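Side-chain contacts in glycerol-3-phosphate dehydrogenase [NAD(+)] (Dunaliella salina, PDB 6IUY), which probably interconverts sn-glycerol 3-phosphate and dihydroxyacetone phosphate with NAD, and joins this dehydrogenase to a phosphatase-like domain for direct conversion of dihydroxyacetone phosphate to glycerol: residues 486-491 with 523-528; 461-466 with 585-590; 477-482 with 602-607. All coordinates share one frame; numbering follows the deposited sequence.

Interaction 1: 486-491 with 523-528; sequences SILRQG and SSYGGR. With 13P (1,3-dihydroxyacetonephosphate), chain D; NAD (nicotinamide-adenine-dinucleotide), chain C.
Leu-488 turns its isobutyl group onto Ser-524 and Tyr-525 through a first torsion well off the usual staggered values (chi1 -96°), while chi2 of 60° sets both methyls against Ser-524, with CD2 reaching on to Tyr-525. CD1 lies 3.8 Å from OG of Ser-524; CD2 meets CE1 of Tyr-525 at 3.9 Å, near the plane of the ring and at its edge. The serine hydroxyl is not left to the leucine: it is hydrogen-bonded to the carbonyl of Leu-520 one turn back. Ile-521 of the second subunit packs against Leu-488, and Tyr-525 stacks on Tyr-525 of that subunit. Helices 481-502 and 514-526 thus meet inside the all-helical C-terminal domain of the glycerol-3-phosphate dehydrogenase family; beyond the second helix the chain passes through Gly-527, at the N-cap of helix 528-541, to the ligand site. There the backbone N of Arg-528 gives a nearly straight bond (170°) of 2.7 Å to O2P of dihydroxyacetone phosphate. The guanidinium of Arg-528 holds ester oxygen O1 of the substrate from NE (3.1 Å) and NH2 (3.0 Å), NH1 reaches O2A of NAD at 2.7 Å, and the carboxamide N7N of NAD sits over one face. A methionine in its place would probably leave the substrate phosphate and the NAD pyrophosphate without the charge that bridges them. The start of helix 528-541 may add to the positive field around the phosphate.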
loop_
_atom_site.group_PDB
_atom_site.type_symbol
_atom_site.label_atom_id
_atom_site.label_comp_id
_atom_site.label_asym_id
_atom_site.label_seq_id
_atom_site.Cartn_x
_atom_site.Cartn_y
_atom_site.Cartn_z
ATOM N N SER A 486 6.963 12.736 6.280
ATOM C CA SER A 486 5.837 12.831 7.201
ATOM C C SER A 486 4.570 13.344 6.520
ATOM O O SER A 486 3.478 12.779 6.697
ATOM C CB SER A 486 6.181 13.735 8.375
ATOM O OG SER A 486 7.266 13.184 9.084
ATOM N N ILE A 487 4.706 14.410 5.742
ATOM C CA ILE A 487 3.553 14.943 5.009
ATOM C C ILE A 487 2.960 13.868 4.119
ATOM O O ILE A 487 1.753 13.674 4.091
ATOM C CB ILE A 487 3.930 16.160 4.165
ATOM C CG1 ILE A 487 4.476 17.256 5.075
ATOM C CG2 ILE A 487 2.705 16.668 3.368
ATOM C CD1 ILE A 487 5.126 18.424 4.347
ATOM N N LEU A 488 3.809 13.137 3.413
ATOM C CA LEU A 488 3.308 12.064 2.565
ATOM C C LEU A 488 2.668 10.923 3.364
ATOM O O LEU A 488 1.595 10.396 2.980
ATOM C CB LEU A 488 4.424 11.519 1.676
ATOM C CG LEU A 488 4.354 12.224 0.300
ATOM C CD1 LEU A 488 4.542 13.733 0.482
ATOM C CD2 LEU A 488 5.374 11.656 -0.675
ATOM N N ARG A 489 3.315 10.543 4.464
ATOM C CA ARG A 489 2.795 9.479 5.320
ATOM C C ARG A 489 1.417 9.842 5.845
ATOM O O ARG A 489 0.476 9.064 5.711
ATOM C CB ARG A 489 3.727 9.201 6.507
ATOM C CG ARG A 489 3.279 7.959 7.278
ATOM C CD ARG A 489 3.531 8.044 8.759
ATOM N NE ARG A 489 3.164 9.333 9.336
ATOM C CZ ARG A 489 1.938 9.673 9.703
ATOM N NH1 ARG A 489 0.937 8.827 9.518
ATOM N NH2 ARG A 489 1.710 10.870 10.246
ATOM N N GLN A 490 1.304 11.018 6.461
ATOM C CA GLN A 490 0.022 11.467 6.976
ATOM C C GLN A 490 -1.011 11.619 5.838
ATOM O O GLN A 490 -2.192 11.272 5.976
ATOM C CB GLN A 490 0.201 12.779 7.720
ATOM C CG GLN A 490 -1.083 13.348 8.309
ATOM C CD GLN A 490 -1.631 12.516 9.464
ATOM O OE1 GLN A 490 -0.913 11.721 10.082
ATOM N NE2 GLN A 490 -2.911 12.697 9.757
ATOM N N GLY A 491 -0.556 12.130 4.702
ATOM C CA GLY A 491 -1.428 12.297 3.564
ATOM C C GLY A 491 -1.986 10.983 3.086
ATOM O O GLY A 491 -3.181 10.860 2.836
ATOM N N SER A 523 3.557 12.699 -7.974
ATOM C CA SER A 523 2.943 14.028 -7.969
ATOM C C SER A 523 3.488 14.935 -6.886
ATOM O O SER A 523 3.455 16.174 -7.022
ATOM C CB SER A 523 1.429 13.903 -7.825
ATOM O OG SER A 523 0.958 13.035 -8.842
ATOM N N SER A 524 3.977 14.331 -5.804
ATOM C CA SER A 524 4.552 15.091 -4.698
ATOM C C SER A 524 5.983 15.469 -5.015
ATOM O O SER A 524 6.500 16.434 -4.479
ATOM C CB SER A 524 4.472 14.291 -3.391
ATOM O OG SER A 524 3.112 14.092 -3.043
ATOM N N TYR A 525 6.622 14.734 -5.924
ATOM C CA TYR A 525 7.984 15.082 -6.283
ATOM C C TYR A 525 8.114 15.670 -7.701
ATOM O O TYR A 525 9.094 16.341 -7.992
ATOM C CB TYR A 525 8.914 13.859 -6.118
ATOM C CG TYR A 525 9.243 13.570 -4.655
ATOM C CD1 TYR A 525 8.339 12.898 -3.834
ATOM C CD2 TYR A 525 10.444 14.010 -4.086
ATOM C CE1 TYR A 525 8.636 12.647 -2.489
ATOM C CE2 TYR A 525 10.739 13.765 -2.755
ATOM C CZ TYR A 525 9.838 13.083 -1.970
ATOM O OH TYR A 525 10.140 12.851 -0.652
ATOM N N GLY A 526 7.139 15.456 -8.576
ATOM C CA GLY A 526 7.316 15.908 -9.947
ATOM C C GLY A 526 6.111 16.532 -10.627
ATOM O O GLY A 526 6.112 16.670 -11.836
ATOM N N GLY A 527 5.080 16.905 -9.877
ATOM C CA GLY A 527 3.844 17.339 -10.519
ATOM C C GLY A 527 3.640 18.840 -10.508
ATOM O O GLY A 527 4.461 19.597 -9.972
ATOM N N ARG A 528 2.543 19.282 -11.111
ATOM C CA ARG A 528 2.315 20.704 -11.276
ATOM C C ARG A 528 1.851 21.318 -9.982
ATOM O O ARG A 528 2.134 22.485 -9.720
ATOM C CB ARG A 528 1.296 20.965 -12.396
ATOM C CG ARG A 528 1.754 20.425 -13.748
ATOM C CD ARG A 528 0.613 20.352 -14.761
ATOM N NE ARG A 528 -0.518 19.542 -14.303
ATOM C CZ ARG A 528 -1.640 19.366 -15.008
ATOM N NH1 ARG A 528 -1.769 19.924 -16.204
ATOM N NH2 ARG A 528 -2.629 18.639 -14.525
HETATM P P 13P D . -0.197 17.439 -11.223
HETATM O O1P 13P D . -0.220 16.014 -10.725
HETATM O O2P 13P D . 0.850 17.496 -12.298
HETATM O O3P 13P D . 0.156 18.324 -10.057
HETATM O O1 13P D . -1.565 17.990 -11.839
HETATM C C1 13P D . -2.784 17.290 -11.740
HETATM C C2 13P D . -2.488 15.896 -12.183
HETATM O O2 13P D . -1.631 15.701 -13.019
HETATM C C3 13P D . -3.233 14.729 -11.598
HETATM O O3 13P D . -2.316 13.660 -11.418
HETATM P PA NAD C . -4.540 20.626 -18.802
HETATM O O1A NAD C . -3.428 20.542 -19.765
HETATM O O2A NAD C . -4.104 20.775 -17.351
HETATM O O5B NAD C . -5.492 21.905 -19.134
HETATM C C5B NAD C . -5.538 22.447 -20.462
HETATM C C4B NAD C . -6.952 22.241 -21.063
HETATM O O4B NAD C . -7.817 22.974 -20.417
HETATM C C3B NAD C . -6.978 22.783 -22.495
HETATM O O3B NAD C . -6.952 21.803 -23.426
HETATM C C2B NAD C . -8.305 23.563 -22.582
HETATM O O2B NAD C . -8.998 23.178 -23.850
HETATM C C1B NAD C . -8.950 23.196 -21.527
HETATM N N9A NAD C . -9.838 24.211 -21.146
HETATM C C8A NAD C . -9.565 25.490 -20.796
HETATM N N7A NAD C . -10.743 26.090 -20.512
HETATM C C5A NAD C . -11.748 25.195 -20.707
HETATM C C6A NAD C . -13.123 25.284 -20.585
HETATM N N6A NAD C . -13.868 26.432 -20.201
HETATM N N1A NAD C . -13.889 24.212 -20.829
HETATM C C2A NAD C . -13.303 23.042 -21.211
HETATM N N3A NAD C . -11.960 22.953 -21.344
HETATM C C4A NAD C . -11.188 24.032 -21.090
HETATM O O3 NAD C . -5.420 19.292 -18.962
HETATM P PN NAD C . -4.928 17.776 -18.782
HETATM O O1N NAD C . -3.421 17.708 -18.609
HETATM O O2N NAD C . -5.335 16.935 -19.970
HETATM O O5D NAD C . -5.566 17.245 -17.440
HETATM C C5D NAD C . -6.957 17.003 -17.333
HETATM C C4D NAD C . -7.151 15.944 -16.239
HETATM O O4D NAD C . -6.205 15.027 -16.314
HETATM C C3D NAD C . -6.991 16.608 -14.886
HETATM O O3D NAD C . -8.001 16.219 -14.089
HETATM C C2D NAD C . -5.633 16.086 -14.339
HETATM O O2D NAD C . -5.700 16.141 -12.855
HETATM C C1D NAD C . -5.545 14.885 -14.838
HETATM N N1N NAD C . -4.199 14.372 -15.000
HETATM C C2N NAD C . -3.168 15.142 -15.497
HETATM C C3N NAD C . -1.891 14.601 -15.637
HETATM C C7N NAD C . -0.759 15.504 -16.172
HETATM O O7N NAD C . 0.403 15.171 -16.047
HETATM N N7N NAD C . -1.114 16.735 -16.833
HETATM C C4N NAD C . -1.633 13.292 -15.289
HETATM C C5N NAD C . -2.669 12.505 -14.818
HETATM C C6N NAD C . -3.945 13.055 -14.688
#

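Interaction 2: 461-466 with 585-590; sequences GTLKNI and PLFTTI. With 13P (1,3-dihydroxyacetonephosphate), chain D.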
loop_
_atom_site.group_PDB
_atom_site.type_symbol
_atom_site.label_atom_id
_atom_site.label_comp_id
_atom_site.label_asym_id
_atom_site.label_seq_id
_atom_site.Cartn_x
_atom_site.Cartn_y
_atom_site.Cartn_z
ATOM N N GLY A 461 -6.627 8.839 -6.897
ATOM C CA GLY A 461 -6.238 9.781 -7.928
ATOM C C GLY A 461 -6.620 11.221 -7.605
ATOM O O GLY A 461 -5.840 12.123 -7.842
ATOM N N THR A 462 -7.814 11.429 -7.062
ATOM C CA THR A 462 -8.298 12.770 -6.744
ATOM C C THR A 462 -7.698 13.373 -5.472
ATOM O O THR A 462 -7.284 14.515 -5.492
ATOM C CB THR A 462 -9.843 12.774 -6.597
ATOM O OG1 THR A 462 -10.447 12.649 -7.892
ATOM C CG2 THR A 462 -10.332 14.048 -5.957
ATOM N N LEU A 463 -7.664 12.623 -4.367
ATOM C CA LEU A 463 -7.195 13.170 -3.082
ATOM C C LEU A 463 -5.690 13.439 -3.063
ATOM O O LEU A 463 -5.208 14.323 -2.346
ATOM C CB LEU A 463 -7.549 12.226 -1.924
ATOM C CG LEU A 463 -9.022 12.188 -1.527
ATOM C CD1 LEU A 463 -9.245 11.303 -0.303
ATOM C CD2 LEU A 463 -9.542 13.595 -1.280
ATOM N N LYS A 464 -4.940 12.684 -3.850
ATOM C CA LYS A 464 -3.492 12.792 -3.803
ATOM C C LYS A 464 -2.977 14.164 -4.256
ATOM O O LYS A 464 -1.849 14.545 -3.917
ATOM C CB LYS A 464 -2.872 11.670 -4.639
ATOM C CG LYS A 464 -1.968 12.102 -5.751
ATOM C CD LYS A 464 -2.707 12.665 -6.914
ATOM C CE LYS A 464 -1.751 12.760 -8.075
ATOM N NZ LYS A 464 -2.119 13.743 -9.117
ATOM N N ASN A 465 -3.799 14.909 -5.000
ATOM C CA ASN A 465 -3.418 16.251 -5.440
ATOM C C ASN A 465 -3.496 17.225 -4.293
ATOM O O ASN A 465 -2.830 18.246 -4.309
ATOM C CB ASN A 465 -4.307 16.762 -6.594
ATOM C CG ASN A 465 -3.884 16.216 -7.939
ATOM O OD1 ASN A 465 -2.701 15.982 -8.177
ATOM N ND2 ASN A 465 -4.853 15.993 -8.826
ATOM N N ILE A 466 -4.332 16.939 -3.306
ATOM C CA ILE A 466 -4.289 17.742 -2.082
ATOM C C ILE A 466 -2.927 17.550 -1.394
ATOM O O ILE A 466 -2.256 18.521 -1.063
ATOM C CB ILE A 466 -5.390 17.359 -1.062
ATOM C CG1 ILE A 466 -6.791 17.557 -1.636
ATOM C CG2 ILE A 466 -5.204 18.157 0.256
ATOM C CD1 ILE A 466 -7.899 17.125 -0.658
ATOM N N PRO A 585 -6.661 16.030 10.005
ATOM C CA PRO A 585 -5.910 17.238 10.364
ATOM C C PRO A 585 -5.036 17.756 9.218
ATOM O O PRO A 585 -4.982 18.961 9.054
ATOM C CB PRO A 585 -5.058 16.785 11.562
ATOM C CG PRO A 585 -4.983 15.294 11.437
ATOM C CD PRO A 585 -6.306 14.879 10.849
ATOM N N LEU A 586 -4.379 16.899 8.438
ATOM C CA LEU A 586 -3.487 17.446 7.421
ATOM C C LEU A 586 -4.290 18.101 6.300
ATOM O O LEU A 586 -3.938 19.193 5.854
ATOM C CB LEU A 586 -2.550 16.376 6.851
ATOM C CG LEU A 586 -1.604 16.852 5.727
ATOM C CD1 LEU A 586 -0.589 17.889 6.216
ATOM C CD2 LEU A 586 -0.884 15.677 5.107
ATOM N N PHE A 587 -5.358 17.438 5.844
ATOM C CA PHE A 587 -6.238 18.019 4.826
ATOM C C PHE A 587 -6.698 19.399 5.290
ATOM O O PHE A 587 -6.738 20.359 4.525
ATOM C CB PHE A 587 -7.463 17.134 4.562
ATOM C CG PHE A 587 -7.167 15.893 3.769
ATOM C CD1 PHE A 587 -5.900 15.641 3.285
ATOM C CD2 PHE A 587 -8.173 14.984 3.499
ATOM C CE1 PHE A 587 -5.649 14.493 2.541
ATOM C CE2 PHE A 587 -7.924 13.842 2.765
ATOM C CZ PHE A 587 -6.665 13.592 2.283
ATOM N N THR A 588 -7.030 19.497 6.565
ATOM C CA THR A 588 -7.582 20.726 7.091
ATOM C C THR A 588 -6.544 21.828 7.213
ATOM O O THR A 588 -6.833 22.988 6.880
ATOM C CB THR A 588 -8.234 20.502 8.458
ATOM O OG1 THR A 588 -9.428 19.739 8.285
ATOM C CG2 THR A 588 -8.596 21.845 9.112
ATOM N N THR A 589 -5.337 21.506 7.682
ATOM C CA THR A 589 -4.376 22.597 7.827
ATOM C C THR A 589 -3.843 23.025 6.461
ATOM O O THR A 589 -3.495 24.185 6.283
ATOM C CB THR A 589 -3.208 22.267 8.796
ATOM O OG1 THR A 589 -2.003 22.018 8.070
ATOM C CG2 THR A 589 -3.526 21.107 9.692
ATOM N N ILE A 590 -3.823 22.128 5.479
ATOM C CA ILE A 590 -3.487 22.544 4.109
ATOM C C ILE A 590 -4.480 23.580 3.550
ATOM O O ILE A 590 -4.075 24.539 2.883
ATOM C CB ILE A 590 -3.441 21.342 3.146
ATOM C CG1 ILE A 590 -2.243 20.442 3.455
ATOM C CG2 ILE A 590 -3.401 21.828 1.705
ATOM C CD1 ILE A 590 -2.200 19.152 2.629
HETATM P P 13P D . -0.197 17.439 -11.223
HETATM O O1P 13P D . -0.220 16.014 -10.725
HETATM O O2P 13P D . 0.850 17.496 -12.298
HETATM O O3P 13P D . 0.156 18.324 -10.057
HETATM O O1 13P D . -1.565 17.990 -11.839
HETATM C C1 13P D . -2.784 17.290 -11.740
HETATM C C2 13P D . -2.488 15.896 -12.183
HETATM O O2 13P D . -1.631 15.701 -13.019
HETATM C C3 13P D . -3.233 14.729 -11.598
HETATM O O3 13P D . -2.316 13.660 -11.418
#
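The amide N of Ile-466 bonds to O of Leu-463, three residues back, at 2.9 Å, and both residues send their side chains to Phe-587. This short-spanned bond marks a kink in helix 454-477, a long helix of the C-terminal domain of the dehydrogenase, which lays one flank on helix 585-594 and turns another to the substrate. The two short axes stay 11.5 Å apart and make an angle of 56°, so that side chains fill the space between the backbones. Phe-587 brings its ring across from the second helix, nearly at right angles to both aliphatic chains: CD1 of Leu-463 lies 4.2 Å from CE2, and CG2 of Ile-466 lies 4.0 Å from CD1, the ring atom para to CE2. With CG1 anti to the carbonyl carbon (chi1 -61°), the CG2 methyl of Ile-466 points away from the backbone N and touches CD1 of Ile-590 as well, at 4.0 Å. That same Ile-590 methyl also packs against the backbone O of Ile-466. Val-571 of helix 564-577 adjoins both Leu-463 and Ile-466, while Glu-494 accepts bonds from the backbone N atoms of Leu-586 and Phe-587, holding the first turn of helix 585-594. The residues between the two apolar ones serve the ligand. Lys-464 binds dihydroxyacetone phosphate, although the exact position of its ammonium is doubtful in this model, and the amide nitrogen ND2 of Asn-465 comes to 3.8 Å from C1 of the ligand.

Interaction 3: 477-482 with 602-607; sequences LGVGPN and MILRYR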
loop_
_atom_site.group_PDB
_atom_site.type_symbol
_atom_site.label_atom_id
_atom_site.label_comp_id
_atom_site.label_asym_id
_atom_site.label_seq_id
_atom_site.Cartn_x
_atom_site.Cartn_y
_atom_site.Cartn_z
ATOM N N LEU A 477 8.974 25.838 1.975
ATOM C CA LEU A 477 9.529 26.125 3.291
ATOM C C LEU A 477 10.996 25.754 3.446
ATOM O O LEU A 477 11.675 26.316 4.286
ATOM C CB LEU A 477 8.751 25.383 4.355
ATOM C CG LEU A 477 7.376 25.935 4.639
ATOM C CD1 LEU A 477 6.789 25.174 5.801
ATOM C CD2 LEU A 477 7.552 27.400 4.955
ATOM N N GLY A 478 11.476 24.779 2.677
ATOM C CA GLY A 478 12.827 24.304 2.868
ATOM C C GLY A 478 12.974 23.001 3.656
ATOM O O GLY A 478 14.091 22.522 3.800
ATOM N N VAL A 479 11.876 22.412 4.135
ATOM C CA VAL A 479 11.947 21.199 4.966
ATOM C C VAL A 479 12.687 20.041 4.282
ATOM O O VAL A 479 12.714 19.955 3.060
ATOM C CB VAL A 479 10.530 20.723 5.404
ATOM C CG1 VAL A 479 9.749 21.887 5.995
ATOM C CG2 VAL A 479 9.755 20.088 4.239
ATOM N N GLY A 480 13.326 19.176 5.073
ATOM C CA GLY A 480 14.162 18.116 4.517
ATOM C C GLY A 480 13.404 16.827 4.254
ATOM O O GLY A 480 12.225 16.723 4.559
ATOM N N PRO A 481 14.074 15.824 3.682
ATOM C CA PRO A 481 13.369 14.578 3.326
ATOM C C PRO A 481 12.568 13.898 4.448
ATOM O O PRO A 481 11.489 13.348 4.144
ATOM C CB PRO A 481 14.505 13.670 2.845
ATOM C CG PRO A 481 15.542 14.625 2.343
ATOM C CD PRO A 481 15.484 15.803 3.271
ATOM N N ASN A 482 13.058 13.926 5.696
ATOM C CA ASN A 482 12.306 13.317 6.788
ATOM C C ASN A 482 10.954 13.971 6.973
ATOM O O ASN A 482 9.933 13.301 7.089
ATOM C CB ASN A 482 13.058 13.405 8.119
ATOM C CG ASN A 482 14.242 12.471 8.195
ATOM O OD1 ASN A 482 14.348 11.490 7.443
ATOM N ND2 ASN A 482 15.155 12.778 9.095
ATOM N N MET A 602 3.357 26.150 9.601
ATOM C CA MET A 602 2.685 25.179 10.467
ATOM C C MET A 602 2.337 23.871 9.765
ATOM O O MET A 602 1.576 23.066 10.304
ATOM C CB MET A 602 1.400 25.775 11.054
ATOM C CG MET A 602 1.609 26.830 12.140
ATOM S SD MET A 602 2.485 26.213 13.594
ATOM C CE MET A 602 1.401 24.901 14.130
ATOM N N ILE A 603 2.889 23.644 8.578
ATOM C CA ILE A 603 2.476 22.483 7.782
ATOM C C ILE A 603 2.884 21.155 8.436
ATOM O O ILE A 603 2.160 20.175 8.330
ATOM C CB ILE A 603 3.040 22.553 6.339
ATOM C CG1 ILE A 603 2.386 21.502 5.425
ATOM C CG2 ILE A 603 4.538 22.368 6.324
ATOM C CD1 ILE A 603 0.968 21.776 5.084
ATOM N N LEU A 604 4.027 21.102 9.115
ATOM C CA LEU A 604 4.413 19.853 9.769
ATOM C C LEU A 604 3.745 19.733 11.146
ATOM O O LEU A 604 3.914 18.739 11.836
ATOM C CB LEU A 604 5.931 19.750 9.910
ATOM C CG LEU A 604 6.738 19.895 8.613
ATOM C CD1 LEU A 604 8.220 20.116 8.920
ATOM C CD2 LEU A 604 6.542 18.666 7.733
ATOM N N ARG A 605 2.974 20.752 11.526
ATOM C CA ARG A 605 2.295 20.774 12.823
ATOM C C ARG A 605 0.793 20.604 12.664
ATOM O O ARG A 605 0.008 21.268 13.352
ATOM C CB ARG A 605 2.586 22.081 13.567
ATOM C CG ARG A 605 3.988 22.179 14.173
ATOM C CD ARG A 605 3.992 21.722 15.633
ATOM N NE ARG A 605 5.227 22.111 16.313
ATOM C CZ ARG A 605 5.464 23.319 16.826
ATOM N NH1 ARG A 605 4.550 24.286 16.747
ATOM N NH2 ARG A 605 6.627 23.564 17.422
ATOM N N TYR A 606 0.399 19.706 11.765
ATOM C CA TYR A 606 -1.001 19.528 11.410
ATOM C C TYR A 606 -1.899 19.109 12.589
ATOM O O TYR A 606 -3.008 19.624 12.726
ATOM C CB TYR A 606 -1.114 18.511 10.278
ATOM C CG TYR A 606 -0.300 17.264 10.497
ATOM C CD1 TYR A 606 -0.813 16.185 11.216
ATOM C CD2 TYR A 606 0.985 17.162 9.993
ATOM C CE1 TYR A 606 -0.059 15.031 11.412
ATOM C CE2 TYR A 606 1.745 16.017 10.185
ATOM C CZ TYR A 606 1.219 14.957 10.890
ATOM O OH TYR A 606 1.987 13.829 11.066
ATOM N N ARG A 607 -1.430 18.182 13.428
ATOM C CA ARG A 607 -2.176 17.757 14.625
ATOM C C ARG A 607 -2.618 18.957 15.457
ATOM O O ARG A 607 -3.638 18.920 16.146
ATOM C CB ARG A 607 -1.321 16.812 15.491
ATOM C CG ARG A 607 -1.472 15.324 15.177
ATOM C CD ARG A 607 -0.129 14.590 15.253
ATOM N NE ARG A 607 -0.150 13.366 14.445
ATOM C CZ ARG A 607 0.884 12.532 14.291
ATOM N NH1 ARG A 607 2.047 12.771 14.901
ATOM N NH2 ARG A 607 0.756 11.447 13.525
#
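Leu-477 and Ile-603 approach at a slant, methyl against methyl, whereas Val-479 and Leu-604 run past each other in opposite directions. In the first pair CD1 of Leu-477 reaches CG2 of Ile-603 at 3.6 Å. Ile-603 can offer this branch because its CG1 is anti to the backbone N (chi1 -168°), which leads the longer arm away to Ile-590 of helix 585-594 and leaves the short methyl facing the leucine. In the second pair CG1 of Val-479, anti to the carbonyl carbon, lies 3.7 Å from CD1 of Leu-604. The two pairs join the link between helices 454-477 and 481-502 to the turn that precedes helix 606-609. That link bends at Gly-478, whose positive phi (100°) would jam a side chain against the preceding carbonyl O, and reaches its next helix through Gly-480 at the N-cap. Across from it, N of Arg-605 bonds to O of Met-602 at 3.0 Å, closing the turn that sets Ile-603 and Leu-604 side by side. The second subunit lies close by: its Leu-421 packs on Leu-604, its Glu-420 takes a bond from N of Gly-480, and its Glu-423 is hydrogen-bonded to OH of Tyr-606. No hydrogen bond spans the two segments, so their mutual hold rests on dispersion and the hydrophobic effect, which fix neither pair in a strict direction.

How the interactions relate
All three contacts lie in the helical C-terminal domain, and interaction 1 is nested along the chain within the loops closed by the other two. Interaction 2 is the fully buried, purely intrachain one; interaction 1 is also buried but borders the second subunit, and interaction 3, partly buried, lies at the same interface. Interactions 1 and 3 share helix 481-502, where Ile-487 touches Leu-604, while Ile-590 on Ile-603 connects interactions 2 and 3. Across every pair of segments the touching groups are mainly apolar. The difference lies beyond them: segments of interactions 1 and 2 carry polar and charged residues to dihydroxyacetone phosphate, whereas interaction 3 stands away from the ligand sites.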